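Long-range contacts in ADP compounds hydrolase nudE (Escherichia coli, PDB 1VHZ), which hydrolyses ADP-ribose to AMP and ribose 5-phosphate, also acts on NADH, Ap3A and Ap2A, and works as a Nudix-family homodimer that uses magnesium or another divalent cation: residues Arg45-Glu50 against Tyr121-Met126; Ala51-Pro56 against Phe79-Ile84; Pro10-Val15 against Glu27-Glu32. All blocks are in the same frame, centred on the assembly; numbering follows the deposited sequence.

From the N terminus, interaction 3 closes first, pairing strands 11-20 and 25-32 into a hairpin that strand 38-44 extends to a three-stranded antiparallel sheet. The chain then leaves that sheet through 45-50, where interaction 1 opens; it closes 71 residues later on 121-126. Interaction 2, between 51-56 and 79-84, falls wholly within that span and joins two strands of the mixed Nudix sheet. Interactions 1 and 2 meet directly, E50 O with I84 N and K125 O with A51 N. Interaction 1 also reaches back to interaction 3, where P46 packs on E27, whereas interactions 2 and 3 stay about 17 Å apart at their nearest atoms.

Interaction 1: Arg45-Glu50 against Tyr121-Met126; sequences RPTNRE and YFSSKM. With APR (adenosine-5-diphosphoribose), chain C.
The contact of P46, T47 and E50 with S123 and K125 starts two residues after Y121 of the ADP-ribose pocket, where the loop between strand 38-44 and strand 51-58 runs along the chain leading away from the pocket into strand 125-136. One direct hydrogen bond crosses: T47 N donates to S123 OG at 3.3 Å, nearly straight at 161°. With chi1 at 60°, that hydroxyl is set between the backbone N and the carbonyl carbon of S123, and from there it also touches P46 CA at 3.4 Å. T47 turns its own OG1 back to accept from R49 N at 3.0 Å, which makes an ST turn and bends the loop ahead of strand 51-58. At R49, the end of the turn, the chains stand farther apart and two waters bridge them. Both donate to R49 O; water 1 accepts from K125 N at 3.1 Å, and water 2 pairs with S124 OG at 2.6 Å. The chains close up again where the extended E50 side chain crosses K125 at a slant, its OE2 lying 3.9 Å from K125 CG. E50 OE2 and K125 NZ stay 6.7 Å apart, too far for a salt bridge; E50 OE1 bonds N127 instead. The guanidinium of R49 leads away to I84 O and D85, within the Nudix box. At the other end Y121 lines the pocket, its CE1 3.5 Å from the adenine amine N6 of ADP-ribose, approached obliquely. The ring of neighbouring F122 meets F122 of the second subunit, with planes at about 60°.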
loop_
_atom_site.group_PDB
_atom_site.type_symbol
_atom_site.label_atom_id
_atom_site.label_comp_id
_atom_site.label_asym_id
_atom_site.label_seq_id
_atom_site.Cartn_x
_atom_site.Cartn_y
_atom_site.Cartn_z
ATOM N N ARG A 45 2.816 -5.083 16.118
ATOM C CA ARG A 45 2.873 -4.125 17.207
ATOM C C ARG A 45 2.855 -2.694 16.662
ATOM O O ARG A 45 3.639 -2.338 15.800
ATOM C CB ARG A 45 4.116 -4.339 18.073
ATOM C CG ARG A 45 4.144 -3.473 19.320
ATOM C CD ARG A 45 5.081 -4.047 20.377
ATOM N NE ARG A 45 4.722 -3.582 21.713
ATOM C CZ ARG A 45 4.825 -2.333 22.153
ATOM N NH1 ARG A 45 5.288 -1.370 21.364
ATOM N NH2 ARG A 45 4.461 -2.026 23.396
ATOM N N PRO A 46 1.945 -1.884 17.183
ATOM C CA PRO A 46 1.811 -0.505 16.800
ATOM C C PRO A 46 3.076 0.285 17.114
ATOM O O PRO A 46 3.677 0.176 18.177
ATOM C CB PRO A 46 0.639 0.037 17.609
ATOM C CG PRO A 46 -0.045 -1.144 18.179
ATOM C CD PRO A 46 0.963 -2.260 18.240
ATOM N N THR A 47 3.465 1.104 16.147
ATOM C CA THR A 47 4.644 1.943 16.304
ATOM C C THR A 47 4.332 3.346 15.796
ATOM O O THR A 47 3.391 3.537 15.023
ATOM C CB THR A 47 5.836 1.364 15.518
ATOM O OG1 THR A 47 6.945 2.262 15.598
ATOM C CG2 THR A 47 5.454 1.160 14.059
ATOM N N ASN A 48 5.110 4.317 16.249
ATOM C CA ASN A 48 4.910 5.692 15.787
ATOM C C ASN A 48 6.052 6.057 14.844
ATOM O O ASN A 48 6.165 7.199 14.415
ATOM C CB ASN A 48 4.753 6.646 16.964
ATOM C CG ASN A 48 3.359 6.518 17.573
ATOM O OD1 ASN A 48 2.389 6.982 16.970
ATOM N ND2 ASN A 48 3.239 5.875 18.726
ATOM N N ARG A 49 6.908 5.071 14.549
ATOM C CA ARG A 49 8.030 5.296 13.634
ATOM C C ARG A 49 7.468 5.416 12.211
ATOM O O ARG A 49 6.758 4.526 11.740
ATOM C CB ARG A 49 9.064 4.181 13.726
ATOM C CG ARG A 49 10.345 4.426 12.956
ATOM C CD ARG A 49 11.409 5.138 13.758
ATOM N NE ARG A 49 12.691 5.249 13.116
ATOM C CZ ARG A 49 13.630 4.339 12.928
ATOM N NH1 ARG A 49 14.774 4.638 12.300
ATOM N NH2 ARG A 49 13.471 3.099 13.358
ATOM N N GLU A 50 7.670 6.559 11.563
ATOM C CA GLU A 50 7.133 6.739 10.224
ATOM C C GLU A 50 8.201 6.615 9.149
ATOM O O GLU A 50 9.399 6.646 9.406
ATOM C CB GLU A 50 6.373 8.048 10.078
ATOM C CG GLU A 50 5.272 8.227 11.118
ATOM C CD GLU A 50 4.518 9.532 10.983
ATOM O OE1 GLU A 50 4.904 10.394 10.169
ATOM O OE2 GLU A 50 3.503 9.702 11.695
ATOM N N TYR A 121 -3.765 -4.549 9.785
ATOM C CA TYR A 121 -2.660 -5.267 10.372
ATOM C C TYR A 121 -1.467 -4.417 10.757
ATOM O O TYR A 121 -0.659 -4.840 11.591
ATOM C CB TYR A 121 -2.155 -6.350 9.371
ATOM C CG TYR A 121 -3.313 -7.213 8.905
ATOM C CD1 TYR A 121 -3.812 -8.229 9.703
ATOM C CD2 TYR A 121 -3.947 -6.935 7.702
ATOM C CE1 TYR A 121 -4.895 -8.984 9.290
ATOM C CE2 TYR A 121 -5.034 -7.682 7.286
ATOM C CZ TYR A 121 -5.502 -8.702 8.086
ATOM O OH TYR A 121 -6.580 -9.446 7.665
ATOM N N PHE A 122 -1.265 -3.265 10.120
ATOM C CA PHE A 122 -0.114 -2.416 10.416
ATOM C C PHE A 122 -0.545 -0.980 10.685
ATOM O O PHE A 122 -1.523 -0.513 10.085
ATOM C CB PHE A 122 0.886 -2.392 9.245
ATOM C CG PHE A 122 1.132 -3.731 8.608
ATOM C CD1 PHE A 122 0.388 -4.128 7.506
ATOM C CD2 PHE A 122 2.072 -4.605 9.124
ATOM C CE1 PHE A 122 0.589 -5.368 6.921
ATOM C CE2 PHE A 122 2.273 -5.844 8.545
ATOM C CZ PHE A 122 1.528 -6.228 7.448
ATOM N N SER A 123 0.211 -0.247 11.482
ATOM C CA SER A 123 -0.134 1.143 11.765
ATOM C C SER A 123 0.862 2.119 11.145
ATOM O O SER A 123 0.795 3.330 11.417
ATOM C CB SER A 123 -0.152 1.347 13.290
ATOM O OG SER A 123 1.145 1.046 13.803
ATOM N N SER A 124 1.764 1.654 10.302
ATOM C CA SER A 124 2.766 2.519 9.699
ATOM C C SER A 124 2.252 3.544 8.700
ATOM O O SER A 124 1.355 3.288 7.917
ATOM C CB SER A 124 3.848 1.660 9.005
ATOM O OG SER A 124 5.074 2.382 9.059
ATOM N N LYS A 125 2.872 4.717 8.678
ATOM C CA LYS A 125 2.543 5.800 7.791
ATOM C C LYS A 125 3.733 6.076 6.851
ATOM O O LYS A 125 4.882 6.016 7.283
ATOM C CB LYS A 125 2.279 7.135 8.487
ATOM C CG LYS A 125 1.412 7.125 9.712
ATOM C CD LYS A 125 -0.051 6.903 9.379
ATOM C CE LYS A 125 -0.888 7.010 10.661
ATOM N NZ LYS A 125 -2.061 6.099 10.569
ATOM N N MET A 126 3.368 6.528 5.661
ATOM C CA MET A 126 4.366 6.865 4.651
ATOM C C MET A 126 4.203 8.312 4.214
ATOM O O MET A 126 3.134 8.742 3.773
ATOM C CB MET A 126 4.251 5.877 3.504
ATOM C CG MET A 126 4.999 6.256 2.229
ATOM S SD MET A 126 6.774 6.255 2.479
ATOM C CE MET A 126 7.141 4.507 2.369
HETATM N N1 APR C . -6.835 -10.122 12.510
HETATM C C2 APR C . -7.722 -11.174 12.215
HETATM N N3 APR C . -8.832 -11.115 11.478
HETATM C C4 APR C . -9.092 -9.824 10.966
HETATM C C5 APR C . -8.314 -8.664 11.158
HETATM C C6 APR C . -7.103 -8.834 11.988
HETATM N N6 APR C . -6.266 -7.831 12.265
HETATM N N7 APR C . -8.883 -7.585 10.501
HETATM C C8 APR C . -9.983 -8.085 9.923
HETATM N N9 APR C . -10.147 -9.421 10.175
HETATM C "C1'" APR C . -11.306 -10.457 9.698
HETATM C "C2'" APR C . -12.669 -9.964 10.261
HETATM O "O2'" APR C . -13.468 -11.091 10.562
HETATM C "C3'" APR C . -13.340 -9.150 9.094
HETATM O "O3'" APR C . -14.610 -9.687 8.754
HETATM O "O4'" APR C . -11.453 -10.326 8.316
HETATM C "C4'" APR C . -12.440 -9.247 7.931
HETATM C "C5'" APR C . -13.251 -9.714 6.787
HETATM O O HOH W 1 4.170 4.804 11.494
HETATM O O HOH W 2 7.442 2.531 10.118
#

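Interaction 2: Ala51-Pro56 against Phe79-Ile84; sequences AVMIVP and FSKGLI
M53, V55 and F79 interlock where strands 51-56 and 80-83 run antiparallel, 160° between their directions. The largest bump is the F79 ring. V55 CG2 sits over the centre of one face, 3.8 Å from the centroid and 12° off the normal, a CH-pi contact, while V55 CG1 reaches the ring at CE2. F79 CB touches both M53 CG, at 3.8 Å, and I54 O. M53 SD comes to the ring obliquely, 5.2 Å from its centroid, a Met-aromatic contact; straight at chi2, the methionine chain bends at chi3 (30°). Beside it K81 CG lies 3.9 Å from M53 CB, on the same face. On the opposite face I54 CD1 rests against S80 OG, and V52 CG1 lies over G82, which has no side chain to meet it. I84 CG1 then covers V52 CB at 4.1 Å. Paired bonds between V52 and G82, with V52 N to G82 O at 2.8 Å, fix the register. S80 OG bonds E101, a metal ligand by similarity, and G82 opens the Nudix box. Helix 90-102 covers the I54 face, helix 169-184 packs on M53, F79 and K81, and strand 125-136 pairs with the other edge of strand 51-58.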
loop_
_atom_site.group_PDB
_atom_site.type_symbol
_atom_site.label_atom_id
_atom_site.label_comp_id
_atom_site.label_asym_id
_atom_site.label_seq_id
_atom_site.Cartn_x
_atom_site.Cartn_y
_atom_site.Cartn_z
ATOM N N ALA A 51 7.703 6.417 7.927
ATOM C CA ALA A 51 8.522 6.290 6.754
ATOM C C ALA A 51 8.401 7.517 5.859
ATOM O O ALA A 51 7.477 8.329 5.969
ATOM C CB ALA A 51 8.140 5.031 5.959
ATOM N N VAL A 52 9.373 7.633 4.955
ATOM C CA VAL A 52 9.423 8.720 3.998
ATOM C C VAL A 52 9.777 8.159 2.615
ATOM O O VAL A 52 10.512 7.176 2.488
ATOM C CB VAL A 52 10.425 9.817 4.392
ATOM C CG1 VAL A 52 11.861 9.321 4.354
ATOM C CG2 VAL A 52 10.297 11.045 3.484
ATOM N N MET A 53 9.127 8.673 1.595
ATOM C CA MET A 53 9.404 8.242 0.215
ATOM C C MET A 53 9.729 9.534 -0.543
ATOM O O MET A 53 9.018 10.528 -0.384
ATOM C CB MET A 53 8.269 7.455 -0.413
ATOM C CG MET A 53 8.131 7.626 -1.929
ATOM S SD MET A 53 6.815 6.602 -2.664
ATOM C CE MET A 53 5.708 6.528 -1.261
ATOM N N ILE A 54 10.825 9.536 -1.279
ATOM C CA ILE A 54 11.245 10.736 -1.987
ATOM C C ILE A 54 11.187 10.590 -3.496
ATOM O O ILE A 54 11.632 9.606 -4.076
ATOM C CB ILE A 54 12.698 11.131 -1.624
ATOM C CG1 ILE A 54 12.901 11.093 -0.119
ATOM C CG2 ILE A 54 13.030 12.515 -2.171
ATOM C CD1 ILE A 54 13.325 9.744 0.410
ATOM N N VAL A 55 10.611 11.598 -4.116
ATOM C CA VAL A 55 10.456 11.685 -5.546
ATOM C C VAL A 55 11.280 12.869 -6.070
ATOM O O VAL A 55 10.805 14.000 -6.122
ATOM C CB VAL A 55 8.971 11.860 -5.921
ATOM C CG1 VAL A 55 8.805 11.945 -7.426
ATOM C CG2 VAL A 55 8.131 10.686 -5.377
ATOM N N PRO A 56 12.504 12.590 -6.486
ATOM C CA PRO A 56 13.410 13.577 -7.024
ATOM C C PRO A 56 13.140 13.873 -8.491
ATOM O O PRO A 56 12.891 12.977 -9.302
ATOM C CB PRO A 56 14.794 12.979 -6.857
ATOM C CG PRO A 56 14.612 11.646 -6.228
ATOM C CD PRO A 56 13.173 11.258 -6.434
ATOM N N PHE A 79 10.592 4.644 -6.281
ATOM C CA PHE A 79 11.088 5.785 -5.543
ATOM C C PHE A 79 11.829 5.361 -4.279
ATOM O O PHE A 79 11.516 4.359 -3.644
ATOM C CB PHE A 79 9.936 6.736 -5.198
ATOM C CG PHE A 79 9.161 7.163 -6.421
ATOM C CD1 PHE A 79 7.833 6.813 -6.577
ATOM C CD2 PHE A 79 9.786 7.896 -7.426
ATOM C CE1 PHE A 79 7.125 7.213 -7.704
ATOM C CE2 PHE A 79 9.089 8.289 -8.551
ATOM C CZ PHE A 79 7.752 7.953 -8.696
ATOM N N SER A 80 12.843 6.135 -3.973
ATOM C CA SER A 80 13.681 5.927 -2.782
ATOM C C SER A 80 12.820 6.052 -1.548
ATOM O O SER A 80 11.913 6.894 -1.444
ATOM C CB SER A 80 14.837 6.942 -2.906
ATOM O OG SER A 80 15.228 7.404 -1.634
ATOM N N LYS A 81 12.965 5.156 -0.593
ATOM C CA LYS A 81 12.181 5.094 0.621
ATOM C C LYS A 81 13.074 4.793 1.824
ATOM O O LYS A 81 14.052 4.048 1.686
ATOM C CB LYS A 81 11.194 3.882 0.523
ATOM C CG LYS A 81 10.142 4.015 -0.541
ATOM C CD LYS A 81 9.360 2.770 -0.876
ATOM C CE LYS A 81 8.572 2.922 -2.175
ATOM N NZ LYS A 81 9.342 2.590 -3.422
ATOM N N GLY A 82 12.667 5.260 2.990
ATOM C CA GLY A 82 13.413 4.997 4.219
ATOM C C GLY A 82 12.560 5.380 5.430
ATOM O O GLY A 82 11.408 5.786 5.322
ATOM N N LEU A 83 13.153 5.269 6.607
ATOM C CA LEU A 83 12.494 5.603 7.839
ATOM C C LEU A 83 12.898 6.984 8.346
ATOM O O LEU A 83 13.996 7.465 8.106
ATOM C CB LEU A 83 12.852 4.556 8.913
ATOM C CG LEU A 83 12.389 3.134 8.599
ATOM C CD1 LEU A 83 12.872 2.168 9.685
ATOM C CD2 LEU A 83 10.875 3.091 8.479
ATOM N N ILE A 84 11.953 7.622 9.031
ATOM C CA ILE A 84 12.239 8.930 9.644
ATOM C C ILE A 84 12.872 8.643 11.007
ATOM O O ILE A 84 12.229 7.937 11.795
ATOM C CB ILE A 84 10.927 9.716 9.838
ATOM C CG1 ILE A 84 10.313 9.992 8.456
ATOM C CG2 ILE A 84 11.194 10.973 10.653
ATOM C CD1 ILE A 84 9.080 10.873 8.460
HETATM O O HOH W 3 13.863 7.733 -5.987
#

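Interaction 3: Pro10-Val15 against Glu27-Glu32; sequences PTILNV and ESVDLE
L13 and N14 both face D30, a classic beta bulge in the hairpin of strands 11-20 and 25-32. The first shell is backbone: L13 N donates to D30 O at 2.7 Å, and D30 N gives to N14 O at 2.7 Å. Before the bulge, T11 and E32 bond reciprocally, with T11 N to E32 O at 2.8 Å. I12 lies alongside L31, CG1 to CD2 3.9 Å, and puts CG2 on V29 CG1 at 3.8 Å. Chi1 of V15, 177°, swings CG1 away from the backbone N and lays that methyl against the E27 carboxylate, 3.6 Å from CD. L13 reaches obliquely across so that CD1 meets E32 CB at 4.0 Å. On the face carrying T11, N14, D30 and E32, water 5 donates to D30 OD2 and is weakly held by N14 ND2. Farther out, R43 and R38 hold E27 OE1 and E32 OE1 in salt bridges, and V29 and L31 bond through their backbones to Y41 and R39 of strand 38-44, both in the ADP-ribose pocket. The chemistry is thus divided: hydrophobic I12, V29 and L31 pack on Y68, V70 and E73 of the second subunit, while N14 and D30 face water on the reverse.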
loop_
_atom_site.group_PDB
_atom_site.type_symbol
_atom_site.label_atom_id
_atom_site.label_comp_id
_atom_site.label_asym_id
_atom_site.label_seq_id
_atom_site.Cartn_x
_atom_site.Cartn_y
_atom_site.Cartn_z
ATOM N N PRO A 10 -14.958 -0.684 18.899
ATOM C CA PRO A 10 -14.911 -1.843 19.761
ATOM C C PRO A 10 -13.992 -1.539 20.941
ATOM O O PRO A 10 -13.129 -0.661 20.828
ATOM C CB PRO A 10 -14.250 -2.929 18.912
ATOM C CG PRO A 10 -13.569 -2.216 17.800
ATOM C CD PRO A 10 -14.366 -0.953 17.566
ATOM N N THR A 11 -14.159 -2.273 22.030
ATOM C CA THR A 11 -13.245 -2.047 23.157
ATOM C C THR A 11 -12.153 -3.107 23.088
ATOM O O THR A 11 -12.413 -4.270 22.766
ATOM C CB THR A 11 -13.941 -1.959 24.505
ATOM O OG1 THR A 11 -13.319 -2.755 25.534
ATOM C CG2 THR A 11 -15.406 -2.295 24.430
ATOM N N ILE A 12 -10.924 -2.698 23.336
ATOM C CA ILE A 12 -9.786 -3.641 23.337
ATOM C C ILE A 12 -9.781 -4.317 24.702
ATOM O O ILE A 12 -9.613 -3.598 25.687
ATOM C CB ILE A 12 -8.470 -2.864 23.103
ATOM C CG1 ILE A 12 -8.651 -2.063 21.814
ATOM C CG2 ILE A 12 -7.279 -3.796 23.078
ATOM C CD1 ILE A 12 -7.465 -1.841 20.942
ATOM N N LEU A 13 -10.038 -5.612 24.767
ATOM C CA LEU A 13 -10.092 -6.294 26.059
ATOM C C LEU A 13 -8.718 -6.691 26.570
ATOM O O LEU A 13 -8.486 -6.687 27.774
ATOM C CB LEU A 13 -10.939 -7.578 25.953
ATOM C CG LEU A 13 -12.369 -7.342 25.454
ATOM C CD1 LEU A 13 -13.005 -8.643 24.990
ATOM C CD2 LEU A 13 -13.174 -6.631 26.535
ATOM N N ASN A 14 -7.866 -7.113 25.653
ATOM C CA ASN A 14 -6.530 -7.557 25.984
ATOM C C ASN A 14 -5.624 -7.528 24.751
ATOM O O ASN A 14 -6.063 -7.796 23.639
ATOM C CB ASN A 14 -6.571 -9.011 26.490
ATOM C CG ASN A 14 -5.317 -9.379 27.262
ATOM O OD1 ASN A 14 -4.928 -8.692 28.208
ATOM N ND2 ASN A 14 -4.691 -10.464 26.853
ATOM N N VAL A 15 -4.358 -7.232 25.004
ATOM C CA VAL A 15 -3.317 -7.195 23.998
ATOM C C VAL A 15 -2.142 -8.043 24.515
ATOM O O VAL A 15 -1.620 -7.766 25.594
ATOM C CB VAL A 15 -2.772 -5.796 23.699
ATOM C CG1 VAL A 15 -1.626 -5.885 22.673
ATOM C CG2 VAL A 15 -3.860 -4.865 23.197
ATOM N N GLU A 27 1.127 -9.192 17.712
ATOM C CA GLU A 27 0.236 -9.129 18.838
ATOM C C GLU A 27 -1.139 -9.739 18.561
ATOM O O GLU A 27 -1.656 -9.664 17.452
ATOM C CB GLU A 27 -0.049 -7.648 19.197
ATOM C CG GLU A 27 1.157 -6.963 19.802
ATOM C CD GLU A 27 0.887 -5.516 20.116
ATOM O OE1 GLU A 27 -0.037 -4.947 19.504
ATOM O OE2 GLU A 27 1.578 -4.960 20.987
ATOM N N SER A 28 -1.692 -10.327 19.604
ATOM C CA SER A 28 -3.040 -10.902 19.546
ATOM C C SER A 28 -3.913 -9.877 20.295
ATOM O O SER A 28 -3.500 -9.440 21.373
ATOM C CB SER A 28 -3.125 -12.250 20.232
ATOM O OG SER A 28 -4.130 -13.060 19.649
ATOM N N VAL A 29 -4.987 -9.421 19.692
ATOM C CA VAL A 29 -5.839 -8.418 20.318
ATOM C C VAL A 29 -7.256 -8.945 20.545
ATOM O O VAL A 29 -7.917 -9.298 19.574
ATOM C CB VAL A 29 -5.956 -7.148 19.441
ATOM C CG1 VAL A 29 -6.789 -6.076 20.127
ATOM C CG2 VAL A 29 -4.590 -6.569 19.096
ATOM N N ASP A 30 -7.690 -8.998 21.803
ATOM C CA ASP A 30 -9.054 -9.429 22.089
ATOM C C ASP A 30 -9.952 -8.188 21.972
ATOM O O ASP A 30 -9.666 -7.158 22.577
ATOM C CB ASP A 30 -9.208 -10.030 23.480
ATOM C CG ASP A 30 -8.766 -11.482 23.502
ATOM O OD1 ASP A 30 -9.640 -12.352 23.361
ATOM O OD2 ASP A 30 -7.556 -11.732 23.638
ATOM N N LEU A 31 -11.003 -8.301 21.170
ATOM C CA LEU A 31 -11.904 -7.193 20.960
ATOM C C LEU A 31 -13.368 -7.512 21.257
ATOM O O LEU A 31 -13.827 -8.619 21.025
ATOM C CB LEU A 31 -11.897 -6.807 19.457
ATOM C CG LEU A 31 -10.682 -6.040 18.951
ATOM C CD1 LEU A 31 -10.781 -5.844 17.446
ATOM C CD2 LEU A 31 -10.557 -4.697 19.662
ATOM N N GLU A 32 -14.085 -6.466 21.652
ATOM C CA GLU A 32 -15.505 -6.590 21.890
ATOM C C GLU A 32 -16.170 -5.462 21.083
ATOM O O GLU A 32 -15.998 -4.303 21.443
ATOM C CB GLU A 32 -15.986 -6.523 23.332
ATOM C CG GLU A 32 -17.461 -6.992 23.419
ATOM C CD GLU A 32 -17.932 -7.008 24.870
ATOM O OE1 GLU A 32 -17.408 -7.818 25.664
ATOM O OE2 GLU A 32 -18.816 -6.208 25.222
HETATM O O HOH W 4 -5.019 -10.782 23.526
HETATM O O HOH W 5 -6.408 -13.199 26.052
#